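Local atomic coordinates of chromosome partition protein Smc (Pyrococcus yayanosii, PDB entry 5XEI), a protein that probably takes part in chromosome condensation and partitioning, binding DNA and hydrolysing ATP, the latter in the head domains of its long coiled-coil homodimer. Residues E222-A227 and K303-M308; A227-L232 and R278-F283; L233-R238 and L296-L301; R248-I253 and T261-S266. One frame throughout, in Å; residues are numbered along the deposited sequence.

Contact 1. Residues E222-A227 and K303-M308; sequences ERLERA and KEIEDM
Met308 pushes into a hollow on helix 170-246 lined by Leu220, Arg223, Leu224 and Ala227, a classic knobs-into-holes placement with its i, i+3, i+4, i+7 spacing. The sulfur SD settles beside Arg223 CB at 3.6 Å. Bends at chi2 and chi3 turn the terminal methyl back over the helix, where CE lies against the backbone of Leu224 and 3.9 Å from Ala227 CB. Leu224 answers as a knob of its own: it slides past Met308 in the opposite direction, CB 3.9 Å from Met308 CG, and fits among Ile305, Met308, Glu309 and Ile312 of helix 298-315. Its CG is anti to the backbone N (chi1 176°), which carries CD1 across the CG2 branch of Ile305, 3.9 Å away, the two side chains crossing at about a right angle. Next along, the small Ala227 leaves a dent for the other branch of Ile305, whose CG1 touches Ala227 CB at 3.8 Å while CD1 reaches the Ala227 carbonyl. The short axes pass 9.8 Å apart and run antiparallel, at 155°. No hydrogen bond or salt bridge links the two segments. Arg223 lends its CB to the seam and its guanidinium leads away, so cohesion here rests on interlocking apolar shapes, as expected of the antiparallel coiled coil that forms an SMC arm.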
loop_
_atom_site.group_PDB
_atom_site.type_symbol
_atom_site.label_atom_id
_atom_site.label_comp_id
_atom_site.label_asym_id
_atom_site.label_seq_id
_atom_site.Cartn_x
_atom_site.Cartn_y
_atom_site.Cartn_z
ATOM N N GLU A 222 47.835 17.854 43.147
ATOM C CA GLU A 222 47.536 18.694 44.297
ATOM C C GLU A 222 48.386 18.323 45.500
ATOM O O GLU A 222 48.917 19.199 46.191
ATOM C CB GLU A 222 46.068 18.586 44.650
ATOM C CG GLU A 222 45.214 19.188 43.617
ATOM C CD GLU A 222 44.154 20.053 44.237
ATOM O OE1 GLU A 222 43.664 19.696 45.341
ATOM O OE2 GLU A 222 43.863 21.123 43.649
ATOM N N ARG A 223 48.502 17.030 45.791
ATOM C CA ARG A 223 49.400 16.650 46.872
ATOM C C ARG A 223 50.820 17.114 46.566
ATOM O O ARG A 223 51.481 17.717 47.422
ATOM C CB ARG A 223 49.318 15.141 47.135
ATOM C CG ARG A 223 48.092 14.729 47.981
ATOM C CD ARG A 223 48.203 15.022 49.523
ATOM N NE ARG A 223 48.550 16.403 49.888
ATOM C CZ ARG A 223 48.871 16.830 51.119
ATOM N NH1 ARG A 223 48.843 15.995 52.164
ATOM N NH2 ARG A 223 49.183 18.122 51.318
ATOM N N LEU A 224 51.264 16.946 45.317
ATOM C CA LEU A 224 52.594 17.412 44.947
ATOM C C LEU A 224 52.785 18.898 45.242
ATOM O O LEU A 224 53.891 19.319 45.593
ATOM C CB LEU A 224 52.865 17.121 43.468
ATOM C CG LEU A 224 54.199 17.640 42.928
ATOM C CD1 LEU A 224 55.359 17.011 43.676
ATOM C CD2 LEU A 224 54.307 17.385 41.433
ATOM N N GLU A 225 51.734 19.712 45.138
ATOM C CA GLU A 225 51.997 21.132 45.320
ATOM C C GLU A 225 51.992 21.548 46.781
ATOM O O GLU A 225 52.793 22.401 47.177
ATOM C CB GLU A 225 51.006 21.988 44.529
ATOM C CG GLU A 225 51.557 23.400 44.175
ATOM C CD GLU A 225 52.793 23.401 43.222
ATOM O OE1 GLU A 225 53.219 24.496 42.774
ATOM O OE2 GLU A 225 53.356 22.323 42.913
ATOM N N ARG A 226 51.122 20.970 47.604
ATOM C CA ARG A 226 51.184 21.261 49.030
ATOM C C ARG A 226 52.525 20.801 49.614
ATOM O O ARG A 226 53.189 21.541 50.350
ATOM C CB ARG A 226 49.997 20.606 49.734
ATOM C CG ARG A 226 48.614 20.699 49.023
ATOM C CD ARG A 226 47.467 20.361 50.045
ATOM N NE ARG A 226 46.118 20.091 49.486
ATOM C CZ ARG A 226 45.754 18.984 48.821
ATOM N NH1 ARG A 226 46.655 18.048 48.593
ATOM N NH2 ARG A 226 44.503 18.807 48.362
ATOM N N ALA A 227 52.972 19.602 49.229
ATOM C CA ALA A 227 54.312 19.148 49.585
ATOM C C ALA A 227 55.388 20.135 49.145
ATOM O O ALA A 227 56.399 20.311 49.834
ATOM C CB ALA A 227 54.575 17.773 48.976
ATOM N N LYS A 303 62.389 13.321 49.070
ATOM C CA LYS A 303 62.227 11.973 48.532
ATOM C C LYS A 303 60.784 11.729 48.126
ATOM O O LYS A 303 60.521 11.108 47.087
ATOM C CB LYS A 303 62.678 10.929 49.548
ATOM N N GLU A 304 59.840 12.241 48.924
ATOM C CA GLU A 304 58.418 12.058 48.648
ATOM C C GLU A 304 57.954 12.912 47.471
ATOM O O GLU A 304 57.045 12.524 46.724
ATOM C CB GLU A 304 57.623 12.398 49.898
ATOM C CG GLU A 304 56.145 12.420 49.694
ATOM C CD GLU A 304 55.437 12.898 50.932
ATOM O OE1 GLU A 304 56.147 13.296 51.895
ATOM O OE2 GLU A 304 54.184 12.881 50.936
ATOM N N ILE A 305 58.551 14.088 47.300
ATOM C CA ILE A 305 58.275 14.877 46.111
ATOM C C ILE A 305 58.833 14.171 44.882
ATOM O O ILE A 305 58.138 14.007 43.871
ATOM C CB ILE A 305 58.832 16.304 46.286
ATOM C CG1 ILE A 305 57.871 17.118 47.170
ATOM C CG2 ILE A 305 59.060 16.986 44.948
ATOM C CD1 ILE A 305 58.390 18.480 47.630
ATOM N N GLU A 306 60.074 13.687 44.972
ATOM C CA GLU A 306 60.661 12.941 43.865
ATOM C C GLU A 306 59.757 11.784 43.451
ATOM O O GLU A 306 59.598 11.499 42.257
ATOM C CB GLU A 306 62.053 12.437 44.257
ATOM C CG GLU A 306 62.825 11.775 43.120
ATOM C CD GLU A 306 63.984 10.904 43.605
ATOM O OE1 GLU A 306 65.129 11.403 43.696
ATOM O OE2 GLU A 306 63.755 9.709 43.893
ATOM N N ASP A 307 59.134 11.123 44.430
ATOM C CA ASP A 307 58.225 10.021 44.132
ATOM C C ASP A 307 56.970 10.528 43.431
ATOM O O ASP A 307 56.627 10.077 42.331
ATOM C CB ASP A 307 57.868 9.272 45.418
ATOM N N MET A 308 56.269 11.472 44.064
ATOM C CA MET A 308 55.043 12.007 43.486
ATOM C C MET A 308 55.280 12.501 42.068
ATOM O O MET A 308 54.462 12.266 41.175
ATOM C CB MET A 308 54.517 13.126 44.372
ATOM C CG MET A 308 53.023 13.286 44.349
ATOM S SD MET A 308 52.392 13.735 45.986
ATOM C CE MET A 308 53.717 14.799 46.565
#

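Contact 2. Residues A227-L232 and R278-F283; sequences ARVALL and RELKHF
Val229 meets Phe283 in a CH-pi contact: the valine CG2 methyl sits over one face of the ring, 10° off its normal and 4.0 Å from the nearest ring atoms, Phe283 CD1 and CE1. The two side chains approach from opposite directions. In Phe283 a chi1 of -85° swings the ring toward the helix, and a chi2 of -73° turns its face to the methyl.

The other apolar contacts centre on Leu280. Leu232 and Leu280 reach toward each other tip to tip, Leu232 CD2 lying 3.6 Å from Leu280 CG and Leu280 CD1 equally near Leu232 CG. The CD2 branch of Leu280 makes a looser touch with Val229 CG1 at 4.5 Å, tying the two patches together. Beyond the segments Leu280 also rests on Leu233, Ile236 and Ile288. With the branches cut back to an alanine, Leu232 would probably lose the surface it meets tip to tip, and Val229, Leu233 and Ile236 part of their cover.

Polar groups contribute no hydrogen bond across the interface. The carboxylate of Glu279 is engaged through OE2 in a salt bridge with Lys276, one turn back along its own chain.

Here the loop that follows helix 261-278 and leads into helix 285-289 is pinned by its apolar residues to the continuous helix 170-246. A long unbroken helix packed against a broken partner is consistent with the joint, the interruption in the coiled-coil arm of SMC proteins.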
loop_
_atom_site.group_PDB
_atom_site.type_symbol
_atom_site.label_atom_id
_atom_site.label_comp_id
_atom_site.label_asym_id
_atom_site.label_seq_id
_atom_site.Cartn_x
_atom_site.Cartn_y
_atom_site.Cartn_z
ATOM N N ALA A 227 52.972 19.602 49.229
ATOM C CA ALA A 227 54.312 19.148 49.585
ATOM C C ALA A 227 55.388 20.135 49.145
ATOM O O ALA A 227 56.399 20.311 49.834
ATOM C CB ALA A 227 54.575 17.773 48.976
ATOM N N ARG A 228 55.205 20.784 47.999
ATOM C CA ARG A 228 56.194 21.774 47.589
ATOM C C ARG A 228 56.165 22.986 48.508
ATOM O O ARG A 228 57.214 23.559 48.829
ATOM C CB ARG A 228 55.966 22.192 46.141
ATOM C CG ARG A 228 56.479 21.183 45.168
ATOM C CD ARG A 228 56.190 21.596 43.750
ATOM N NE ARG A 228 56.681 20.584 42.830
ATOM C CZ ARG A 228 56.341 20.511 41.554
ATOM N NH1 ARG A 228 55.488 21.396 41.042
ATOM N NH2 ARG A 228 56.849 19.541 40.802
ATOM N N VAL A 229 54.975 23.388 48.952
ATOM C CA VAL A 229 54.904 24.508 49.880
ATOM C C VAL A 229 55.465 24.098 51.241
ATOM O O VAL A 229 56.155 24.888 51.904
ATOM C CB VAL A 229 53.458 25.036 49.974
ATOM C CG1 VAL A 229 53.392 26.205 50.907
ATOM C CG2 VAL A 229 52.950 25.461 48.603
ATOM N N ALA A 230 55.210 22.851 51.654
ATOM C CA ALA A 230 55.718 22.336 52.924
ATOM C C ALA A 230 57.239 22.337 52.951
ATOM O O ALA A 230 57.853 22.968 53.818
ATOM C CB ALA A 230 55.191 20.925 53.174
ATOM N N LEU A 231 57.869 21.622 52.008
ATOM C CA LEU A 231 59.329 21.604 51.938
ATOM C C LEU A 231 59.893 23.013 51.981
ATOM O O LEU A 231 61.010 23.230 52.460
ATOM C CB LEU A 231 59.802 20.895 50.667
ATOM C CG LEU A 231 61.190 21.267 50.121
ATOM C CD1 LEU A 231 62.282 20.739 51.024
ATOM C CD2 LEU A 231 61.414 20.772 48.721
ATOM N N LEU A 232 59.115 23.989 51.539
ATOM C CA LEU A 232 59.633 25.340 51.465
ATOM C C LEU A 232 59.520 26.074 52.802
ATOM O O LEU A 232 60.449 26.794 53.188
ATOM C CB LEU A 232 58.926 26.075 50.341
ATOM C CG LEU A 232 59.118 27.567 50.290
ATOM C CD1 LEU A 232 60.584 27.853 50.271
ATOM C CD2 LEU A 232 58.579 27.931 48.975
ATOM N N ARG A 278 60.073 35.363 50.200
ATOM C CA ARG A 278 59.210 36.123 49.316
ATOM C C ARG A 278 58.526 35.229 48.287
ATOM O O ARG A 278 57.464 35.580 47.762
ATOM C CB ARG A 278 60.046 37.210 48.656
ATOM C CG ARG A 278 59.467 37.831 47.447
ATOM C CD ARG A 278 60.514 37.864 46.374
ATOM N NE ARG A 278 59.977 38.576 45.237
ATOM C CZ ARG A 278 59.778 38.043 44.041
ATOM N NH1 ARG A 278 60.071 36.774 43.787
ATOM N NH2 ARG A 278 59.256 38.794 43.101
ATOM N N GLU A 279 59.101 34.057 48.016
ATOM C CA GLU A 279 58.489 33.104 47.098
ATOM C C GLU A 279 57.082 32.716 47.538
ATOM O O GLU A 279 56.193 32.524 46.695
ATOM C CB GLU A 279 59.383 31.873 47.014
ATOM C CG GLU A 279 59.369 31.118 45.712
ATOM C CD GLU A 279 58.620 29.823 45.858
ATOM O OE1 GLU A 279 57.853 29.741 46.833
ATOM O OE2 GLU A 279 58.825 28.891 45.052
ATOM N N LEU A 280 56.863 32.600 48.847
ATOM C CA LEU A 280 55.575 32.174 49.383
ATOM C C LEU A 280 54.600 33.314 49.560
ATOM O O LEU A 280 53.408 33.059 49.778
ATOM C CB LEU A 280 55.723 31.490 50.736
ATOM C CG LEU A 280 56.762 30.391 50.828
ATOM C CD1 LEU A 280 58.125 30.980 51.118
ATOM C CD2 LEU A 280 56.316 29.458 51.898
ATOM N N LYS A 281 55.078 34.560 49.496
ATOM C CA LYS A 281 54.173 35.699 49.404
ATOM C C LYS A 281 53.222 35.545 48.224
ATOM O O LYS A 281 52.143 36.148 48.214
ATOM C CB LYS A 281 54.986 37.004 49.290
ATOM C CG LYS A 281 55.989 37.228 50.445
ATOM C CD LYS A 281 56.811 38.524 50.284
ATOM C CE LYS A 281 57.795 38.752 51.444
ATOM N NZ LYS A 281 58.659 39.949 51.216
ATOM N N HIS A 282 53.587 34.708 47.255
ATOM C CA HIS A 282 52.853 34.552 46.014
ATOM C C HIS A 282 52.105 33.225 45.936
ATOM O O HIS A 282 51.525 32.910 44.893
ATOM C CB HIS A 282 53.825 34.711 44.844
ATOM C CG HIS A 282 54.658 35.951 44.938
ATOM N ND1 HIS A 282 55.923 36.045 44.396
ATOM C CD2 HIS A 282 54.409 37.149 45.520
ATOM C CE1 HIS A 282 56.415 37.249 44.635
ATOM N NE2 HIS A 282 55.516 37.937 45.316
ATOM N N PHE A 283 52.100 32.441 47.006
ATOM C CA PHE A 283 51.254 31.261 47.082
ATOM C C PHE A 283 49.957 31.610 47.791
ATOM O O PHE A 283 49.955 32.380 48.755
ATOM C CB PHE A 283 51.949 30.114 47.814
ATOM C CG PHE A 283 52.837 29.280 46.933
ATOM C CD1 PHE A 283 52.300 28.410 46.006
ATOM C CD2 PHE A 283 54.209 29.359 47.047
ATOM C CE1 PHE A 283 53.113 27.648 45.206
ATOM C CE2 PHE A 283 55.022 28.596 46.257
ATOM C CZ PHE A 283 54.474 27.734 45.337
#

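Contact 3. Residues L233-R238 and L296-L301; sequences LGEIKR and LDLEVL
Leu298 and Arg238 slide past each other in opposite directions, methyl against chain. The CD2 methyl of Leu298 lies 3.5 Å from Arg238 CG, and because the arginine is bent at chi2 and chi3 its guanidinium folds back so that one face covers that same methyl. The other branch, CD1, turns to the backbone of Gly234, 4.0 Å from its CA. Leu298 thus straddles one turn of the helix, with CD2 also touching Glu235 CA at 4.1 Å. A serine in its place would probably uncover part of Gly234 and leave the arginine's folded aliphatic part without an apolar surface to lie on. From the loop just before, Leu296 points at the same glycine, CD2 standing 3.5 Å from Gly234 CA; the missing side chain lets both leucines reach the helix backbone. Asp297 between them occupies the N-cap position of helix 298-315, its OD1 still 5.8 Å from Arg238 NH2, an approach of opposite charges without contact. The start of helix 298-315 is in this way laid on helix 170-246, where Leu298 and Leu301 also meet Leu231, while Ile236 of the long helix packs on Leu273 and Arg277 of helix 261-278.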
loop_
_atom_site.group_PDB
_atom_site.type_symbol
_atom_site.label_atom_id
_atom_site.label_comp_id
_atom_site.label_asym_id
_atom_site.label_seq_id
_atom_site.Cartn_x
_atom_site.Cartn_y
_atom_site.Cartn_z
ATOM N N LEU A 233 58.416 25.903 53.535
ATOM C CA LEU A 233 58.335 26.484 54.873
ATOM C C LEU A 233 59.473 25.979 55.756
ATOM O O LEU A 233 60.141 26.763 56.439
ATOM C CB LEU A 233 56.976 26.174 55.494
ATOM C CG LEU A 233 55.826 26.949 54.861
ATOM C CD1 LEU A 233 54.463 26.486 55.356
ATOM C CD2 LEU A 233 56.019 28.410 55.148
ATOM N N GLY A 234 59.721 24.668 55.732
ATOM C CA GLY A 234 60.909 24.146 56.386
ATOM C C GLY A 234 62.194 24.701 55.804
ATOM O O GLY A 234 63.128 25.020 56.544
ATOM N N GLU A 235 62.251 24.855 54.473
ATOM C CA GLU A 235 63.470 25.295 53.789
ATOM C C GLU A 235 63.987 26.655 54.264
ATOM O O GLU A 235 65.098 27.034 53.868
ATOM C CB GLU A 235 63.263 25.359 52.263
ATOM C CG GLU A 235 63.925 24.238 51.433
ATOM C CD GLU A 235 63.821 24.465 49.906
ATOM O OE1 GLU A 235 63.204 25.468 49.483
ATOM O OE2 GLU A 235 64.353 23.643 49.119
ATOM N N ILE A 236 63.237 27.400 55.074
ATOM C CA ILE A 236 63.709 28.679 55.604
ATOM C C ILE A 236 63.958 28.609 57.101
ATOM O O ILE A 236 64.868 29.259 57.602
ATOM C CB ILE A 236 62.736 29.832 55.277
ATOM C CG1 ILE A 236 62.135 29.742 53.877
ATOM C CG2 ILE A 236 63.397 31.192 55.497
ATOM C CD1 ILE A 236 60.912 30.626 53.807
ATOM N N LYS A 237 63.120 27.876 57.849
ATOM C CA LYS A 237 63.431 27.610 59.252
ATOM C C LYS A 237 64.885 27.160 59.381
ATOM O O LYS A 237 65.666 27.702 60.174
ATOM C CB LYS A 237 62.485 26.542 59.842
ATOM C CG LYS A 237 62.879 26.064 61.266
ATOM C CD LYS A 237 63.888 24.873 61.290
ATOM C CE LYS A 237 64.622 24.677 62.648
ATOM N NZ LYS A 237 65.420 25.840 63.149
ATOM N N ARG A 238 65.241 26.164 58.566
ATOM C CA ARG A 238 66.604 25.654 58.500
ATOM C C ARG A 238 67.588 26.745 58.106
ATOM O O ARG A 238 68.623 26.932 58.756
ATOM C CB ARG A 238 66.662 24.508 57.495
ATOM C CG ARG A 238 65.740 23.375 57.846
ATOM C CD ARG A 238 66.089 22.822 59.197
ATOM N NE ARG A 238 65.790 21.402 59.221
ATOM C CZ ARG A 238 66.598 20.477 58.718
ATOM N NH1 ARG A 238 67.752 20.829 58.166
ATOM N NH2 ARG A 238 66.251 19.199 58.766
ATOM N N LEU A 296 57.594 18.299 59.136
ATOM C CA LEU A 296 58.818 18.829 58.547
ATOM C C LEU A 296 59.705 17.641 58.198
ATOM O O LEU A 296 59.192 16.585 57.804
ATOM C CB LEU A 296 59.537 19.807 59.489
ATOM C CG LEU A 296 58.916 21.186 59.773
ATOM C CD1 LEU A 296 58.810 21.460 61.271
ATOM C CD2 LEU A 296 59.715 22.289 59.099
ATOM N N ASP A 297 61.021 17.794 58.395
ATOM C CA ASP A 297 62.045 16.842 57.964
ATOM C C ASP A 297 62.217 16.960 56.458
ATOM O O ASP A 297 61.443 16.398 55.673
ATOM C CB ASP A 297 61.719 15.398 58.365
ATOM C CG ASP A 297 62.951 14.509 58.386
ATOM O OD1 ASP A 297 63.503 14.253 57.293
ATOM O OD2 ASP A 297 63.361 14.056 59.485
ATOM N N LEU A 298 63.244 17.697 56.052
ATOM C CA LEU A 298 63.290 18.170 54.681
ATOM C C LEU A 298 63.559 17.035 53.709
ATOM O O LEU A 298 62.900 16.934 52.668
ATOM C CB LEU A 298 64.327 19.277 54.544
ATOM C CG LEU A 298 63.772 20.661 54.894
ATOM C CD1 LEU A 298 62.938 20.708 56.179
ATOM C CD2 LEU A 298 64.904 21.657 54.935
ATOM N N GLU A 299 64.492 16.144 54.040
ATOM C CA GLU A 299 64.871 15.132 53.061
ATOM C C GLU A 299 63.806 14.050 52.870
ATOM O O GLU A 299 63.791 13.389 51.824
ATOM C CB GLU A 299 66.221 14.523 53.427
ATOM C CG GLU A 299 67.412 15.443 53.128
ATOM C CD GLU A 299 67.614 15.739 51.628
ATOM O OE1 GLU A 299 66.626 15.952 50.897
ATOM O OE2 GLU A 299 68.781 15.757 51.179
ATOM N N VAL A 300 62.899 13.853 53.831
ATOM C CA VAL A 300 61.780 12.962 53.531
ATOM C C VAL A 300 60.795 13.657 52.590
ATOM O O VAL A 300 60.175 13.014 51.730
ATOM C CB VAL A 300 61.097 12.465 54.820
ATOM C CG1 VAL A 300 62.140 11.938 55.784
ATOM C CG2 VAL A 300 60.228 13.546 55.450
ATOM N N LEU A 301 60.667 14.979 52.702
ATOM C CA LEU A 301 59.808 15.709 51.783
ATOM C C LEU A 301 60.379 15.712 50.370
ATOM O O LEU A 301 59.626 15.662 49.396
ATOM C CB LEU A 301 59.605 17.130 52.292
ATOM C CG LEU A 301 58.612 17.183 53.443
ATOM C CD1 LEU A 301 58.383 18.606 53.858
ATOM C CD2 LEU A 301 57.306 16.527 53.005
#

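Contact 4. Residues R248-I253 and T261-S266; sequences RKRAEI and TIKVKS
Ile262 plugs the space between the loop residues Lys249, Arg250 and Ile253, near the turn of a helical hairpin: helix 170-246 runs out to this end and helix 261-278 starts the way back. The hairpin belongs to a fragment that joins two distant parts of the protein and omits the hinge, so this end is probably a feature of the construct.

The tight part begins with the isoleucine itself. Its CG2 branch lies alongside Arg250 CG at 3.7 Å and near Lys249 CB at 3.9 Å. With CG1 anti to the carbonyl carbon (chi1 -71°), the longer branch runs the other way, and CD1 meets Ile253 CD1 at 3.5 Å where the two isoleucines cross at about a right angle. Arg250 adds to the close fit: extended from CG to NE, it slants over the start of the helix and crosses Lys263 at about a right angle, the arginine NE 3.7 Å from Lys263 CG. At its far end Arg250 NH2 comes to 3.0 Å from OG of the buried Ser266.

Toward the solvent the fit slackens. Lys249 gives its CB to the contact while its amino end leads away. The Lys263 chain carries its own charge off, leaving NZ 6.3 Å from Arg250 NE, a separation likely to ease the repulsion between them.

On the outer side of the loop Arg248 is paired with Glu252 in a salt bridge: NE to OE2 is 2.8 Å and nearly straight at 170°, the oxygen lying in the guanidinium plane but approached from 38° above the carboxylate plane.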
loop_
_atom_site.group_PDB
_atom_site.type_symbol
_atom_site.label_atom_id
_atom_site.label_comp_id
_atom_site.label_asym_id
_atom_site.label_seq_id
_atom_site.Cartn_x
_atom_site.Cartn_y
_atom_site.Cartn_z
ATOM N N ARG A 248 77.340 35.057 61.721
ATOM C CA ARG A 248 78.031 35.237 62.995
ATOM C C ARG A 248 79.475 34.740 62.920
ATOM O O ARG A 248 80.319 35.165 63.719
ATOM C CB ARG A 248 77.244 34.515 64.095
ATOM C CG ARG A 248 77.850 34.513 65.481
ATOM C CD ARG A 248 78.178 35.910 65.933
ATOM N NE ARG A 248 79.600 36.044 66.222
ATOM C CZ ARG A 248 80.213 37.201 66.443
ATOM N NH1 ARG A 248 79.529 38.335 66.401
ATOM N NH2 ARG A 248 81.512 37.221 66.701
ATOM N N LYS A 249 79.782 33.858 61.953
ATOM C CA LYS A 249 81.157 33.409 61.718
ATOM C C LYS A 249 82.080 34.541 61.285
ATOM O O LYS A 249 83.304 34.360 61.296
ATOM C CB LYS A 249 81.204 32.326 60.635
ATOM C CG LYS A 249 80.358 31.095 60.885
ATOM C CD LYS A 249 80.250 30.260 59.607
ATOM C CE LYS A 249 79.286 29.094 59.773
ATOM N NZ LYS A 249 79.166 28.272 58.534
ATOM N N ARG A 250 81.522 35.686 60.874
ATOM C CA ARG A 250 82.287 36.850 60.425
ATOM C C ARG A 250 83.256 37.368 61.485
ATOM O O ARG A 250 84.476 37.307 61.297
ATOM C CB ARG A 250 81.339 37.982 60.011
ATOM C CG ARG A 250 80.689 37.811 58.650
ATOM C CD ARG A 250 79.632 38.878 58.443
ATOM N NE ARG A 250 78.964 38.744 57.155
ATOM C CZ ARG A 250 77.895 39.446 56.799
ATOM N NH1 ARG A 250 77.374 40.328 57.643
ATOM N NH2 ARG A 250 77.345 39.266 55.606
ATOM N N ALA A 251 82.726 37.888 62.599
ATOM C CA ALA A 251 83.550 38.437 63.674
ATOM C C ALA A 251 84.215 37.340 64.508
ATOM O O ALA A 251 84.347 37.476 65.731
ATOM C CB ALA A 251 82.710 39.353 64.568
ATOM N N GLU A 252 84.638 36.253 63.849
ATOM C CA GLU A 252 85.352 35.139 64.478
ATOM C C GLU A 252 86.491 34.569 63.638
ATOM O O GLU A 252 87.372 33.917 64.211
ATOM C CB GLU A 252 84.391 33.989 64.806
ATOM C CG GLU A 252 83.203 34.350 65.665
ATOM C CD GLU A 252 82.063 33.379 65.461
ATOM O OE1 GLU A 252 82.241 32.423 64.675
ATOM O OE2 GLU A 252 80.990 33.574 66.071
ATOM N N ILE A 253 86.509 34.758 62.314
ATOM C CA ILE A 253 87.511 34.152 61.432
ATOM C C ILE A 253 88.075 35.266 60.544
ATOM O O ILE A 253 87.612 35.476 59.417
ATOM C CB ILE A 253 86.942 33.005 60.587
ATOM C CG1 ILE A 253 86.333 31.920 61.483
ATOM C CG2 ILE A 253 88.027 32.399 59.699
ATOM C CD1 ILE A 253 84.875 31.630 61.213
ATOM N N THR A 261 85.823 35.695 52.879
ATOM C CA THR A 261 85.130 34.558 52.279
ATOM C C THR A 261 83.809 34.280 52.984
ATOM O O THR A 261 82.860 33.798 52.351
ATOM C CB THR A 261 86.015 33.306 52.309
ATOM O OG1 THR A 261 86.424 33.030 53.657
ATOM C CG2 THR A 261 87.241 33.486 51.422
ATOM N N ILE A 262 83.728 34.577 54.287
ATOM C CA ILE A 262 82.492 34.359 55.036
ATOM C C ILE A 262 81.448 35.421 54.689
ATOM O O ILE A 262 80.240 35.165 54.783
ATOM C CB ILE A 262 82.803 34.298 56.547
ATOM C CG1 ILE A 262 83.543 33.002 56.868
ATOM C CG2 ILE A 262 81.538 34.386 57.399
ATOM C CD1 ILE A 262 84.366 33.087 58.102
ATOM N N LYS A 263 81.880 36.609 54.245
ATOM C CA LYS A 263 80.920 37.614 53.787
ATOM C C LYS A 263 80.295 37.239 52.448
ATOM O O LYS A 263 79.176 37.676 52.155
ATOM C CB LYS A 263 81.579 38.990 53.681
ATOM C CG LYS A 263 81.795 39.694 55.011
ATOM C CD LYS A 263 82.378 41.080 54.794
ATOM C CE LYS A 263 82.880 41.687 56.090
ATOM N NZ LYS A 263 83.450 43.035 55.856
ATOM N N VAL A 264 80.987 36.437 51.629
ATOM C CA VAL A 264 80.500 36.112 50.288
ATOM C C VAL A 264 79.467 34.993 50.335
ATOM O O VAL A 264 78.377 35.107 49.760
ATOM C CB VAL A 264 81.670 35.733 49.362
ATOM C CG1 VAL A 264 81.138 35.301 47.984
ATOM C CG2 VAL A 264 82.671 36.885 49.258
ATOM N N LYS A 265 79.802 33.885 50.998
ATOM C CA LYS A 265 78.878 32.762 51.085
ATOM C C LYS A 265 77.764 32.984 52.104
ATOM O O LYS A 265 76.733 32.307 52.026
ATOM C CB LYS A 265 79.639 31.481 51.416
ATOM C CG LYS A 265 80.724 31.143 50.423
ATOM C CD LYS A 265 81.585 30.034 50.970
ATOM C CE LYS A 265 82.345 30.505 52.200
ATOM N NZ LYS A 265 83.385 31.506 51.853
ATOM N N SER A 266 77.943 33.900 53.062
ATOM C CA SER A 266 76.823 34.330 53.893
ATOM C C SER A 266 75.994 35.414 53.216
ATOM O O SER A 266 74.902 35.734 53.702
ATOM C CB SER A 266 77.306 34.832 55.256
ATOM O OG SER A 266 77.321 36.249 55.309
#

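Contacts 1, 2 and 3 follow one another along helix 170-246, their centres 11 to 13 Å apart. Contacts 1 and 2 share Ala227 and touch where Ile305 CD1 meets Leu231 CD2 at 3.9 Å. Contacts 2 and 3 interlock through Leu280 and Leu233 and through Leu301 against Ala230, and their segments alternate along the chain. Contact 4 stands apart, its centre 24 Å from that of contact 3, with nearest atoms about 11 Å apart; helix 261-278 bridges it to contact 2. From contact 1 to contact 4 the centres lie about 74 to 106 Å from the centre of the chain, away from the predicted ATP site.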